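Local structure of histidine--tRNA ligase (Staphylococcus aureus, 1QE0) at residues 80-85 with 128-133; 87-92 with 100-105; 274-279 with 317-322. The protein catalyses the ATP-dependent attachment of L-histidine to tRNA(His), releasing AMP and diphosphate, and works as a homodimeric class II aminoacyl-tRNA synthetase. All coordinates share one frame; numbering follows the deposited sequence.

Contact 1: 80-85 with 128-133; sequences EGTAAV and GVEAIG
In the class II catalytic core, where the start of helix 82-91 lies against strand 123-132, Thr82 and Val85 both meet the side chain of Glu130. The methyl CG2 of Thr82 makes the nearest approach, 3.2 Å from Glu130 OE1, and the two side chains cross at about a right angle. CG2 reaches the carboxylate because it stands anti to the backbone N, leaving OG1 beside that N (chi1 -42°). The hydroxyl is also close, with Thr82 OG1 3.5 Å from Glu130 OE1. Further along the helix, Val85 CG1 packs 4.1 Å from Glu130 CG, so the aliphatic part of the glutamate meets a valine and its acid end meets a threonine. A bend at chi2 of Glu130 (-71°) folds the acid end round, and Tyr289 OH hydrogen-bonds to Glu130 OE2.

Strand 123-132 is the second strand of the antiparallel motif 2 pair of class II synthetases. Its backbone joins Glu130 to Leu104 on one neighbouring strand and Val129 to Phe306 on the other. The Glu80-Gly81-Thr82 run and Glu130 are consistent with a border of the histidine pocket, as in related histidyl-tRNA synthetases.

The helix start is held from within its own segment. Glu80 OE2 accepts from Ala83 N through its syn lone pair (3.1 Å, N-H...O angle 163°), while Glu80 OE1 takes a weak bond from Thr82 N. One carboxylate thereby caps two backbone N-H groups of the first turn, and Val85 N bonds back to Gly81 O at 3.1 Å. Gly81 N itself donates to Gln126 OE1, a hydrogen bond from the turn before the helix to strand 123-132.

Contact 2: 87-92 with 100-105; sequences RSYIEH and QPIKLY
Tyr89 and Ile102 carry this contact, which sets helix 82-91 against strand 102-111, the first strand of the class II motif 2 pair: ring atom CE1 of Tyr89 comes 3.7 Å from Ile102 CG1, with Ile102 CB slightly farther from the same atom at 4.1 Å. The methylene approaches the ring at a slant. Tyr89 reaches the strand because its CG lies anti to the backbone N (chi1 170°), sending the ring out from the helix. Beyond it, the phenol OH stays 4.3 Å from Gln100 OE1, a loose approach and no hydrogen bond. The Gln100 amide is turned to its own loop, NE2 donating to Asn97 O, just ahead of the cis peptide that leads into Pro101. Ile132 of the adjoining strand and Leu293 of helix 292-295 also pack on the tyrosine.

Farther out, the helix end is tied off by His92. Its backbone N and its ring ND1 both donate to Ser88 O, from opposite faces of the carbonyl plane, ND1 at 2.7 Å from that oxygen. Toward the second subunit, Arg87 NH2 pairs with Glu91 OE2 at 3.4 Å, and Arg87 also forms salt bridges to Glu44 and to Asp10 of the second subunit. Helix and strand thus meet by apolar packing, without a hydrogen bond between the segments, and the directional bonds lie at the helix end and toward the other subunit.

Contact 3: 274-279 with 317-322; sequences PNYDGA and LEEEGI
Asn275 and Glu319 bring their CA atoms within 6.8 Å of each other where the loop 274-279, which closes in a type II turn from Tyr276 to Ala279, passes the last turn of helix 310-319. Glu319 supplies the helix side of the contact, and both Asn275 and Tyr276 lie against it. The phenol end of Tyr276 rests on the aliphatic part of the glutamate: OH is 3.5 Å and CZ 3.6 Å from Glu319 CG. The methylene comes to the ring obliquely, and the carboxylate plane stands nearly perpendicular to the ring, at 86°. The bend at chi2 of Glu319 (-66°) carries the carboxylate back to Asn275, whose CB is 3.9 Å from Glu319 OE1. Here the amide and carboxylate planes are 55° apart. The approach of Glu319 OE2 to Asn275 O, 3.4 Å, pairs two acceptors and so is no hydrogen bond.

Each segment is shaped by its own backbone. Ala279 N bonds to Tyr276 O across the turn, while Gly321, with positive phi, ends the helix in a Schellman motif in which Ile322 N returns to Leu317 O and Gly321 N to Glu318 O. Polar ties between the two parts run through the neighbouring residue Asn273, which donates from ND2 to Glu320 OE2 and accepts from Asn275 N at OD1. A hairpin loop between antiparallel strands 265-272 and 280-290 is thus laid against the C-terminal end of the motif 3 helix, the helix that follows strand 302-309 in the class II synthetase catalytic fold.

Contacts 1 and 2 are buried neighbours, their centres 8 Å apart, and lay successive turns of helix 82-91 on the two antiparallel strands of motif 2. Those strands also meet directly, Ile102 N lying 2.8 Å from Ile132 O in a probable hydrogen bond. Contact 1 sets a carboxylate among a hydroxyl and methyls on what is probably the histidine-pocket side; contact 2 is apolar across the segments and faces the second subunit at its margins. Contact 3 is a surface contact, centred 29 Å from contact 1 and 36 Å from contact 2, joining a hairpin loop to a helix end with a glutamate methylene set obliquely against a tyrosine.

Contact 1: 80-85 with 128-133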
loop_
_atom_site.group_PDB
_atom_site.type_symbol
_atom_site.label_atom_id
_atom_site.label_comp_id
_atom_site.label_asym_id
_atom_site.label_seq_id
_atom_site.Cartn_x
_atom_site.Cartn_y
_atom_site.Cartn_z
ATOM N N GLU A 80 -1.953 -7.213 -14.630
ATOM C CA GLU A 80 -0.767 -7.542 -13.825
ATOM C C GLU A 80 0.238 -6.397 -13.866
ATOM O O GLU A 80 0.276 -5.656 -14.848
ATOM C CB GLU A 80 -0.116 -8.819 -14.339
ATOM C CG GLU A 80 0.238 -8.802 -15.784
ATOM C CD GLU A 80 1.572 -8.178 -16.071
ATOM O OE1 GLU A 80 2.616 -8.810 -15.822
ATOM O OE2 GLU A 80 1.574 -7.057 -16.598
ATOM N N GLY A 81 1.120 -6.311 -12.873
ATOM C CA GLY A 81 2.057 -5.205 -12.834
ATOM C C GLY A 81 3.422 -5.277 -13.503
ATOM O O GLY A 81 4.180 -4.303 -13.440
ATOM N N THR A 82 3.775 -6.365 -14.168
ATOM C CA THR A 82 5.097 -6.425 -14.767
ATOM C C THR A 82 5.288 -5.569 -16.017
ATOM O O THR A 82 6.260 -4.832 -16.130
ATOM C CB THR A 82 5.462 -7.836 -15.072
ATOM O OG1 THR A 82 5.053 -8.654 -13.976
ATOM C CG2 THR A 82 6.957 -7.949 -15.270
ATOM N N ALA A 83 4.350 -5.658 -16.945
ATOM C CA ALA A 83 4.414 -4.901 -18.174
ATOM C C ALA A 83 4.444 -3.423 -17.898
ATOM O O ALA A 83 5.099 -2.677 -18.614
ATOM C CB ALA A 83 3.251 -5.226 -19.024
ATOM N N ALA A 84 3.689 -2.987 -16.891
ATOM C CA ALA A 84 3.663 -1.567 -16.521
ATOM C C ALA A 84 4.965 -1.165 -15.836
ATOM O O ALA A 84 5.461 -0.071 -16.058
ATOM C CB ALA A 84 2.507 -1.266 -15.658
ATOM N N VAL A 85 5.546 -2.037 -15.017
ATOM C CA VAL A 85 6.825 -1.668 -14.429
ATOM C C VAL A 85 7.807 -1.547 -15.604
ATOM O O VAL A 85 8.583 -0.609 -15.661
ATOM C CB VAL A 85 7.332 -2.693 -13.379
ATOM C CG1 VAL A 85 8.786 -2.402 -13.000
ATOM C CG2 VAL A 85 6.506 -2.595 -12.126
ATOM N N GLY A 128 4.349 -7.323 -5.931
ATOM C CA GLY A 128 5.447 -7.937 -6.674
ATOM C C GLY A 128 6.756 -7.141 -6.692
ATOM O O GLY A 128 6.774 -5.950 -6.321
ATOM N N VAL A 129 7.866 -7.800 -7.024
ATOM C CA VAL A 129 9.153 -7.116 -7.136
ATOM C C VAL A 129 9.766 -7.449 -8.477
ATOM O O VAL A 129 9.449 -8.468 -9.068
ATOM C CB VAL A 129 10.175 -7.490 -6.058
ATOM C CG1 VAL A 129 9.497 -7.677 -4.765
ATOM C CG2 VAL A 129 11.041 -8.683 -6.487
ATOM N N GLU A 130 10.651 -6.582 -8.945
ATOM C CA GLU A 130 11.342 -6.761 -10.217
ATOM C C GLU A 130 12.731 -6.210 -10.043
ATOM O O GLU A 130 12.888 -5.076 -9.605
ATOM C CB GLU A 130 10.713 -5.922 -11.322
ATOM C CG GLU A 130 9.315 -6.259 -11.698
ATOM C CD GLU A 130 9.238 -7.559 -12.418
ATOM O OE1 GLU A 130 8.167 -8.208 -12.339
ATOM O OE2 GLU A 130 10.251 -7.923 -13.057
ATOM N N ALA A 131 13.736 -7.027 -10.309
ATOM C CA ALA A 131 15.104 -6.572 -10.250
ATOM C C ALA A 131 15.525 -6.649 -11.729
ATOM O O ALA A 131 15.481 -7.721 -12.324
ATOM C CB ALA A 131 15.918 -7.513 -9.393
ATOM N N ILE A 132 15.804 -5.516 -12.363
ATOM C CA ILE A 132 16.217 -5.523 -13.774
ATOM C C ILE A 132 17.644 -4.947 -13.980
ATOM O O ILE A 132 18.063 -3.994 -13.321
ATOM C CB ILE A 132 15.220 -4.740 -14.644
ATOM C CG1 ILE A 132 13.791 -5.063 -14.242
ATOM C CG2 ILE A 132 15.358 -5.098 -16.114
ATOM C CD1 ILE A 132 12.784 -3.967 -14.662
ATOM N N GLY A 133 18.406 -5.570 -14.866
ATOM C CA GLY A 133 19.743 -5.113 -15.144
ATOM C C GLY A 133 20.901 -5.762 -14.420
ATOM O O GLY A 133 21.905 -5.093 -14.188
#

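Contact 2: 87-92 with 100-105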
loop_
_atom_site.group_PDB
_atom_site.type_symbol
_atom_site.label_atom_id
_atom_site.label_comp_id
_atom_site.label_asym_id
_atom_site.label_seq_id
_atom_site.Cartn_x
_atom_site.Cartn_y
_atom_site.Cartn_z
ATOM N N ARG A 87 7.038 -0.841 -18.795
ATOM C CA ARG A 87 6.661 0.320 -19.594
ATOM C C ARG A 87 7.182 1.605 -18.927
ATOM O O ARG A 87 7.575 2.552 -19.608
ATOM C CB ARG A 87 5.143 0.364 -19.792
ATOM C CG ARG A 87 4.708 1.397 -20.786
ATOM C CD ARG A 87 3.854 2.453 -20.134
ATOM N NE ARG A 87 4.595 3.292 -19.198
ATOM C CZ ARG A 87 4.132 3.639 -17.997
ATOM N NH1 ARG A 87 2.938 3.217 -17.598
ATOM N NH2 ARG A 87 4.842 4.422 -17.198
ATOM N N SER A 88 7.213 1.629 -17.598
ATOM C CA SER A 88 7.722 2.794 -16.890
ATOM C C SER A 88 9.245 2.849 -16.951
ATOM O O SER A 88 9.832 3.927 -17.049
ATOM C CB SER A 88 7.276 2.777 -15.439
ATOM O OG SER A 88 7.732 3.962 -14.805
ATOM N N TYR A 89 9.870 1.685 -16.792
ATOM C CA TYR A 89 11.317 1.529 -16.826
ATOM C C TYR A 89 11.813 2.035 -18.175
ATOM O O TYR A 89 12.783 2.792 -18.257
ATOM C CB TYR A 89 11.669 0.044 -16.615
ATOM C CG TYR A 89 13.106 -0.340 -16.842
ATOM C CD1 TYR A 89 13.949 -0.614 -15.776
ATOM C CD2 TYR A 89 13.623 -0.456 -18.130
ATOM C CE1 TYR A 89 15.256 -0.989 -15.977
ATOM C CE2 TYR A 89 14.955 -0.837 -18.346
ATOM C CZ TYR A 89 15.755 -1.096 -17.261
ATOM O OH TYR A 89 17.071 -1.430 -17.452
ATOM N N ILE A 90 11.134 1.642 -19.238
ATOM C CA ILE A 90 11.532 2.087 -20.570
ATOM C C ILE A 90 11.300 3.600 -20.748
ATOM O O ILE A 90 12.241 4.374 -20.991
ATOM C CB ILE A 90 10.796 1.292 -21.675
ATOM C CG1 ILE A 90 11.282 -0.173 -21.687
ATOM C CG2 ILE A 90 11.036 1.944 -23.020
ATOM C CD1 ILE A 90 10.324 -1.179 -22.313
ATOM N N GLU A 91 10.057 4.026 -20.549
ATOM C CA GLU A 91 9.681 5.423 -20.688
ATOM C C GLU A 91 10.566 6.385 -19.892
ATOM O O GLU A 91 10.846 7.478 -20.357
ATOM C CB GLU A 91 8.227 5.593 -20.288
ATOM C CG GLU A 91 7.612 6.896 -20.766
ATOM C CD GLU A 91 6.128 7.004 -20.450
ATOM O OE1 GLU A 91 5.310 7.176 -21.374
ATOM O OE2 GLU A 91 5.777 6.917 -19.264
ATOM N N HIS A 92 11.010 5.986 -18.703
ATOM C CA HIS A 92 11.848 6.854 -17.888
ATOM C C HIS A 92 13.321 6.602 -18.104
ATOM O O HIS A 92 14.165 7.051 -17.324
ATOM C CB HIS A 92 11.511 6.729 -16.408
ATOM C CG HIS A 92 10.128 7.178 -16.073
ATOM N ND1 HIS A 92 9.078 6.293 -15.915
ATOM C CD2 HIS A 92 9.606 8.416 -15.904
ATOM C CE1 HIS A 92 7.971 6.971 -15.672
ATOM N NE2 HIS A 92 8.264 8.260 -15.659
ATOM N N GLN A 100 22.192 0.555 -10.425
ATOM C CA GLN A 100 21.671 -0.679 -10.979
ATOM C C GLN A 100 22.109 -1.840 -10.074
ATOM O O GLN A 100 23.107 -1.733 -9.373
ATOM C CB GLN A 100 22.232 -0.884 -12.382
ATOM C CG GLN A 100 21.896 0.184 -13.391
ATOM C CD GLN A 100 20.501 0.108 -13.983
ATOM O OE1 GLN A 100 19.964 -0.968 -14.266
ATOM N NE2 GLN A 100 19.926 1.269 -14.226
ATOM N N PRO A 101 21.361 -2.964 -10.068
ATOM C CA PRO A 101 20.144 -3.208 -10.851
ATOM C C PRO A 101 18.971 -2.380 -10.351
ATOM O O PRO A 101 18.988 -1.863 -9.230
ATOM C CB PRO A 101 19.898 -4.704 -10.637
ATOM C CG PRO A 101 20.415 -4.944 -9.258
ATOM C CD PRO A 101 21.691 -4.140 -9.240
ATOM N N ILE A 102 17.995 -2.150 -11.214
ATOM C CA ILE A 102 16.812 -1.412 -10.795
ATOM C C ILE A 102 15.968 -2.404 -9.977
ATOM O O ILE A 102 15.475 -3.405 -10.503
ATOM C CB ILE A 102 16.011 -0.941 -11.988
ATOM C CG1 ILE A 102 16.808 0.075 -12.773
ATOM C CG2 ILE A 102 14.743 -0.376 -11.520
ATOM C CD1 ILE A 102 17.605 0.966 -11.863
ATOM N N LYS A 103 15.930 -2.188 -8.670
ATOM C CA LYS A 103 15.198 -3.037 -7.751
ATOM C C LYS A 103 13.917 -2.321 -7.358
ATOM O O LYS A 103 13.952 -1.464 -6.473
ATOM C CB LYS A 103 16.074 -3.250 -6.538
ATOM C CG LYS A 103 17.312 -4.074 -6.857
ATOM C CD LYS A 103 18.323 -4.066 -5.732
ATOM C CE LYS A 103 18.094 -5.154 -4.737
ATOM N NZ LYS A 103 19.300 -5.223 -3.869
ATOM N N LEU A 104 12.794 -2.678 -7.985
ATOM C CA LEU A 104 11.495 -2.031 -7.749
ATOM C C LEU A 104 10.391 -2.986 -7.263
ATOM O O LEU A 104 10.388 -4.168 -7.627
ATOM C CB LEU A 104 10.997 -1.455 -9.073
ATOM C CG LEU A 104 11.676 -0.350 -9.883
ATOM C CD1 LEU A 104 11.047 -0.315 -11.284
ATOM C CD2 LEU A 104 11.546 0.983 -9.211
ATOM N N TYR A 105 9.424 -2.467 -6.511
ATOM C CA TYR A 105 8.303 -3.274 -6.046
ATOM C C TYR A 105 7.007 -2.508 -6.166
ATOM O O TYR A 105 7.008 -1.274 -6.284
ATOM C CB TYR A 105 8.489 -3.757 -4.604
ATOM C CG TYR A 105 8.095 -2.808 -3.489
ATOM C CD1 TYR A 105 6.802 -2.762 -2.987
ATOM C CD2 TYR A 105 9.045 -2.011 -2.892
ATOM C CE1 TYR A 105 6.484 -1.951 -1.919
ATOM C CE2 TYR A 105 8.737 -1.187 -1.829
ATOM C CZ TYR A 105 7.473 -1.159 -1.345
ATOM O OH TYR A 105 7.238 -0.330 -0.269
#

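Contact 3: 274-279 with 317-322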
loop_
_atom_site.group_PDB
_atom_site.type_symbol
_atom_site.label_atom_id
_atom_site.label_comp_id
_atom_site.label_asym_id
_atom_site.label_seq_id
_atom_site.Cartn_x
_atom_site.Cartn_y
_atom_site.Cartn_z
ATOM N N PRO A 274 -4.050 -28.894 4.233
ATOM C CA PRO A 274 -5.182 -29.819 4.078
ATOM C C PRO A 274 -6.566 -29.202 3.852
ATOM O O PRO A 274 -7.425 -29.829 3.219
ATOM C CB PRO A 274 -5.127 -30.650 5.370
ATOM C CG PRO A 274 -4.518 -29.706 6.352
ATOM C CD PRO A 274 -3.385 -29.145 5.525
ATOM N N ASN A 275 -6.783 -27.983 4.341
ATOM C CA ASN A 275 -8.067 -27.335 4.145
ATOM C C ASN A 275 -8.099 -26.600 2.811
ATOM O O ASN A 275 -8.877 -25.666 2.626
ATOM C CB ASN A 275 -8.353 -26.383 5.292
ATOM C CG ASN A 275 -8.221 -27.056 6.639
ATOM O OD1 ASN A 275 -8.530 -28.249 6.790
ATOM N ND2 ASN A 275 -7.750 -26.305 7.636
ATOM N N TYR A 276 -7.287 -27.072 1.869
ATOM C CA TYR A 276 -7.168 -26.489 0.541
ATOM C C TYR A 276 -7.702 -27.393 -0.563
ATOM O O TYR A 276 -7.746 -28.611 -0.396
ATOM C CB TYR A 276 -5.708 -26.168 0.264
ATOM C CG TYR A 276 -5.332 -24.837 0.803
ATOM C CD1 TYR A 276 -6.221 -23.776 0.701
ATOM C CD2 TYR A 276 -4.091 -24.616 1.388
ATOM C CE1 TYR A 276 -5.892 -22.512 1.154
ATOM C CE2 TYR A 276 -3.742 -23.341 1.852
ATOM C CZ TYR A 276 -4.658 -22.292 1.729
ATOM O OH TYR A 276 -4.365 -21.016 2.156
ATOM N N ASP A 277 -8.130 -26.800 -1.678
ATOM C CA ASP A 277 -8.631 -27.588 -2.801
ATOM C C ASP A 277 -7.431 -28.392 -3.292
ATOM O O ASP A 277 -6.557 -27.871 -3.986
ATOM C CB ASP A 277 -9.168 -26.685 -3.924
ATOM C CG ASP A 277 -9.882 -27.468 -5.046
ATOM O OD1 ASP A 277 -9.864 -28.735 -5.049
ATOM O OD2 ASP A 277 -10.472 -26.783 -5.925
ATOM N N GLY A 278 -7.358 -29.644 -2.861
ATOM C CA GLY A 278 -6.243 -30.484 -3.250
ATOM C C GLY A 278 -5.126 -30.396 -2.235
ATOM O O GLY A 278 -4.027 -30.852 -2.481
ATOM N N ALA A 279 -5.411 -29.783 -1.098
ATOM C CA ALA A 279 -4.446 -29.641 -0.011
ATOM C C ALA A 279 -3.241 -28.723 -0.248
ATOM O O ALA A 279 -2.590 -28.301 0.718
ATOM C CB ALA A 279 -3.962 -31.015 0.462
ATOM N N LEU A 317 -2.791 -17.295 6.267
ATOM C CA LEU A 317 -2.712 -17.049 7.705
ATOM C C LEU A 317 -3.932 -17.669 8.382
ATOM O O LEU A 317 -3.829 -18.270 9.449
ATOM C CB LEU A 317 -2.642 -15.548 8.023
ATOM C CG LEU A 317 -1.350 -14.711 8.035
ATOM C CD1 LEU A 317 -0.140 -15.548 8.400
ATOM C CD2 LEU A 317 -1.132 -14.061 6.715
ATOM N N GLU A 318 -5.083 -17.529 7.733
ATOM C CA GLU A 318 -6.343 -18.057 8.227
ATOM C C GLU A 318 -6.219 -19.571 8.414
ATOM O O GLU A 318 -6.309 -20.071 9.555
ATOM C CB GLU A 318 -7.441 -17.776 7.210
ATOM C CG GLU A 318 -8.678 -17.091 7.731
ATOM C CD GLU A 318 -9.767 -17.055 6.664
ATOM O OE1 GLU A 318 -10.475 -18.082 6.494
ATOM O OE2 GLU A 318 -9.895 -16.020 5.963
ATOM N N GLU A 319 -5.979 -20.288 7.307
ATOM C CA GLU A 319 -5.855 -21.747 7.333
ATOM C C GLU A 319 -4.826 -22.257 8.323
ATOM O O GLU A 319 -4.992 -23.337 8.862
ATOM C CB GLU A 319 -5.520 -22.305 5.952
ATOM C CG GLU A 319 -6.431 -21.881 4.814
ATOM C CD GLU A 319 -7.857 -22.387 4.926
ATOM O OE1 GLU A 319 -8.346 -22.579 6.054
ATOM O OE2 GLU A 319 -8.513 -22.565 3.875
ATOM N N GLU A 320 -3.738 -21.513 8.507
ATOM C CA GLU A 320 -2.693 -21.909 9.437
ATOM C C GLU A 320 -3.089 -21.493 10.835
ATOM O O GLU A 320 -2.381 -21.772 11.800
ATOM C CB GLU A 320 -1.352 -21.269 9.066
ATOM C CG GLU A 320 -0.815 -21.683 7.685
ATOM C CD GLU A 320 0.251 -22.793 7.717
ATOM O OE1 GLU A 320 1.378 -22.534 8.232
ATOM O OE2 GLU A 320 -0.046 -23.903 7.195
ATOM N N GLY A 321 -4.213 -20.805 10.940
ATOM C CA GLY A 321 -4.682 -20.363 12.232
ATOM C C GLY A 321 -3.749 -19.336 12.813
ATOM O O GLY A 321 -3.253 -19.484 13.925
ATOM N N ILE A 322 -3.493 -18.285 12.057
ATOM C CA ILE A 322 -2.607 -17.234 12.537
ATOM C C ILE A 322 -3.340 -15.900 12.709
ATOM O O ILE A 322 -4.300 -15.568 11.972
ATOM C CB ILE A 322 -1.363 -17.106 11.633
ATOM C CG1 ILE A 322 -0.634 -18.466 11.608
ATOM C CG2 ILE A 322 -0.469 -15.958 12.090
ATOM C CD1 ILE A 322 0.712 -18.475 10.945
#